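Side-chain contact in chromatin structure-remodeling complex subunit RSC2 (Saccharomyces cerevisiae, PDB 4BB7), which helps the RSC complex remodel chromatin and position nucleosomes, and carries the histone H3-binding BAH domain described here: residues A[66-71]-A[132-137]. Residues are numbered along the deposited sequence; the frame is centred on the assembly and turned at random.
Sequences WYYRPE and YNESDK
Within the BAH domain, Tyr68 at the end of strand 60-68 meets Tyr132 of strand 130-133 and Glu134 in the turn that follows, which leads to strand 138-141 of the same two-stranded hairpin, so the contact links the six-stranded sheet to that hairpin. The Tyr68 hydroxyl donates a short hydrogen bond, OH to Glu134 OE2 2.6 Å, with the oxygen near the plane of the ring, at its edge. The phenol reaches that oxygen from above the carboxylate plane, the two flat groups being turned 78° to each other. Glutamate suits the place because its chain, extended beyond CG, carries the carboxylate from the turn to the phenol; the other oxygen, OE1, accepts a hydrogen bond from Gln91 NE2, which probably helps to fix the group's rotation. Nearer the backbone end of the ring, Tyr68 CD2 lies 3.8 Å from Tyr132 CD2, the ring planes inclined at 53°. Tyr132 holds CG anti to its backbone N (chi1 178°), which brings its ring to Tyr68, while its own hydroxyl bonds to the backbone N of Val74. Pro200 and Pro201 also touch the Tyr68 ring. A phenylalanine here could keep the ring contact, but without the hydroxyl Glu134 OE2 would lose this donor and the carboxylate would probably be freer to turn. Tyrosine thus joins apolar packing to a polar tip, and the hydroxyl of this buried residue, by donating to OE2, probably helps to stabilise the carboxylate's negative charge.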
loop_
_atom_site.group_PDB
_atom_site.type_symbol
_atom_site.label_atom_id
_atom_site.label_comp_id
_atom_site.label_asym_id
_atom_site.label_seq_id
_atom_site.Cartn_x
_atom_site.Cartn_y
_atom_site.Cartn_z
ATOM N N TRP A 66 1.453 7.410 -11.375
ATOM C CA TRP A 66 1.680 6.896 -12.720
ATOM C C TRP A 66 1.209 7.852 -13.805
ATOM O O TRP A 66 0.232 8.579 -13.631
ATOM C CB TRP A 66 0.997 5.538 -12.902
ATOM C CG TRP A 66 1.694 4.409 -12.205
ATOM C CD1 TRP A 66 2.883 4.465 -11.537
ATOM C CD2 TRP A 66 1.244 3.053 -12.106
ATOM N NE1 TRP A 66 3.201 3.228 -11.029
ATOM C CE2 TRP A 66 2.212 2.343 -11.365
ATOM C CE3 TRP A 66 0.116 2.369 -12.574
ATOM C CZ2 TRP A 66 2.088 0.985 -11.081
ATOM C CZ3 TRP A 66 -0.004 1.019 -12.292
ATOM C CH2 TRP A 66 0.977 0.342 -11.552
ATOM N N TYR A 67 1.924 7.845 -14.924
ATOM C CA TYR A 67 1.521 8.569 -16.120
ATOM C C TYR A 67 1.556 7.605 -17.299
ATOM O O TYR A 67 2.599 7.031 -17.605
ATOM C CB TYR A 67 2.455 9.752 -16.380
ATOM C CG TYR A 67 2.272 10.909 -15.424
ATOM C CD1 TYR A 67 2.507 10.757 -14.061
ATOM C CD2 TYR A 67 1.884 12.160 -15.885
ATOM C CE1 TYR A 67 2.348 11.813 -13.183
ATOM C CE2 TYR A 67 1.726 13.225 -15.015
ATOM C CZ TYR A 67 1.958 13.043 -13.666
ATOM O OH TYR A 67 1.799 14.098 -12.802
ATOM N N TYR A 68 0.415 7.420 -17.950
ATOM C CA TYR A 68 0.309 6.460 -19.044
ATOM C C TYR A 68 0.887 6.996 -20.349
ATOM O O TYR A 68 0.959 8.207 -20.561
ATOM C CB TYR A 68 -1.151 6.055 -19.266
ATOM C CG TYR A 68 -1.727 5.162 -18.191
ATOM C CD1 TYR A 68 -0.915 4.617 -17.202
ATOM C CD2 TYR A 68 -3.079 4.850 -18.174
ATOM C CE1 TYR A 68 -1.439 3.793 -16.220
ATOM C CE2 TYR A 68 -3.612 4.028 -17.196
ATOM C CZ TYR A 68 -2.789 3.503 -16.221
ATOM O OH TYR A 68 -3.317 2.686 -15.247
ATOM N N ARG A 69 1.306 6.082 -21.216
ATOM C CA ARG A 69 1.644 6.433 -22.585
ATOM C C ARG A 69 0.398 6.159 -23.418
ATOM O O ARG A 69 -0.486 5.424 -22.978
ATOM C CB ARG A 69 2.812 5.590 -23.092
ATOM C CG ARG A 69 4.032 5.577 -22.187
ATOM C CD ARG A 69 5.096 4.659 -22.764
ATOM N NE ARG A 69 6.229 4.461 -21.865
ATOM C CZ ARG A 69 7.415 5.040 -22.017
ATOM N NH1 ARG A 69 7.629 5.864 -23.033
ATOM N NH2 ARG A 69 8.389 4.794 -21.154
ATOM N N PRO A 70 0.320 6.748 -24.622
ATOM C CA PRO A 70 -0.868 6.614 -25.475
ATOM C C PRO A 70 -1.321 5.163 -25.652
ATOM O O PRO A 70 -2.502 4.857 -25.467
ATOM C CB PRO A 70 -0.397 7.185 -26.814
ATOM C CG PRO A 70 0.669 8.168 -26.443
ATOM C CD PRO A 70 1.367 7.573 -25.255
ATOM N N GLU A 71 -0.392 4.283 -26.007
ATOM C CA GLU A 71 -0.723 2.882 -26.252
ATOM C C GLU A 71 -1.355 2.221 -25.033
ATOM O O GLU A 71 -1.924 1.134 -25.130
ATOM C CB GLU A 71 0.521 2.099 -26.672
ATOM C CG GLU A 71 1.641 2.106 -25.638
ATOM C CD GLU A 71 2.666 3.208 -25.875
ATOM O OE1 GLU A 71 2.329 4.222 -26.527
ATOM O OE2 GLU A 71 3.819 3.054 -25.412
ATOM N N TYR A 132 -5.913 11.641 -17.486
ATOM C CA TYR A 132 -6.693 10.528 -18.015
ATOM C C TYR A 132 -7.660 9.942 -16.987
ATOM O O TYR A 132 -7.250 9.464 -15.927
ATOM C CB TYR A 132 -5.742 9.446 -18.535
ATOM C CG TYR A 132 -6.406 8.196 -19.068
ATOM C CD1 TYR A 132 -7.208 8.239 -20.199
ATOM C CD2 TYR A 132 -6.200 6.963 -18.456
ATOM C CE1 TYR A 132 -7.805 7.093 -20.698
ATOM C CE2 TYR A 132 -6.790 5.812 -18.947
ATOM C CZ TYR A 132 -7.594 5.884 -20.069
ATOM O OH TYR A 132 -8.185 4.743 -20.564
ATOM N N ASN A 133 -8.949 9.986 -17.311
ATOM C CA ASN A 133 -9.983 9.367 -16.490
ATOM C C ASN A 133 -10.096 7.876 -16.811
ATOM O O ASN A 133 -10.569 7.500 -17.881
ATOM C CB ASN A 133 -11.324 10.067 -16.738
ATOM C CG ASN A 133 -12.471 9.464 -15.934
ATOM O OD1 ASN A 133 -12.402 8.323 -15.475
ATOM N ND2 ASN A 133 -13.542 10.232 -15.776
ATOM N N GLU A 134 -9.658 7.031 -15.883
ATOM C CA GLU A 134 -9.662 5.584 -16.100
ATOM C C GLU A 134 -11.050 4.956 -16.004
ATOM O O GLU A 134 -11.269 3.834 -16.452
ATOM C CB GLU A 134 -8.731 4.896 -15.103
ATOM C CG GLU A 134 -7.259 5.028 -15.425
ATOM C CD GLU A 134 -6.387 4.422 -14.349
ATOM O OE1 GLU A 134 -6.413 4.932 -13.210
ATOM O OE2 GLU A 134 -5.686 3.429 -14.640
ATOM N N SER A 135 -11.986 5.674 -15.403
ATOM C CA SER A 135 -13.331 5.150 -15.224
ATOM C C SER A 135 -14.194 5.375 -16.465
ATOM O O SER A 135 -14.845 4.455 -16.955
ATOM C CB SER A 135 -13.979 5.782 -13.994
ATOM O OG SER A 135 -13.194 5.540 -12.837
ATOM N N ASP A 136 -14.182 6.597 -16.984
ATOM C CA ASP A 136 -15.007 6.938 -18.137
ATOM C C ASP A 136 -14.184 7.040 -19.424
ATOM O O ASP A 136 -14.735 7.221 -20.512
ATOM C CB ASP A 136 -15.750 8.246 -17.875
ATOM C CG ASP A 136 -16.462 8.249 -16.534
ATOM O OD1 ASP A 136 -17.554 7.647 -16.437
ATOM O OD2 ASP A 136 -15.930 8.855 -15.578
ATOM N N LYS A 137 -12.867 6.915 -19.287
ATOM C CA LYS A 137 -11.957 7.042 -20.419
ATOM C C LYS A 137 -12.052 8.435 -21.037
ATOM O O LYS A 137 -12.146 8.587 -22.255
ATOM C CB LYS A 137 -12.238 5.961 -21.465
ATOM C CG LYS A 137 -12.388 4.557 -20.881
ATOM C CD LYS A 137 -11.223 4.208 -19.971
ATOM C CE LYS A 137 -11.315 2.773 -19.484
ATOM N NZ LYS A 137 -12.589 2.506 -18.760
#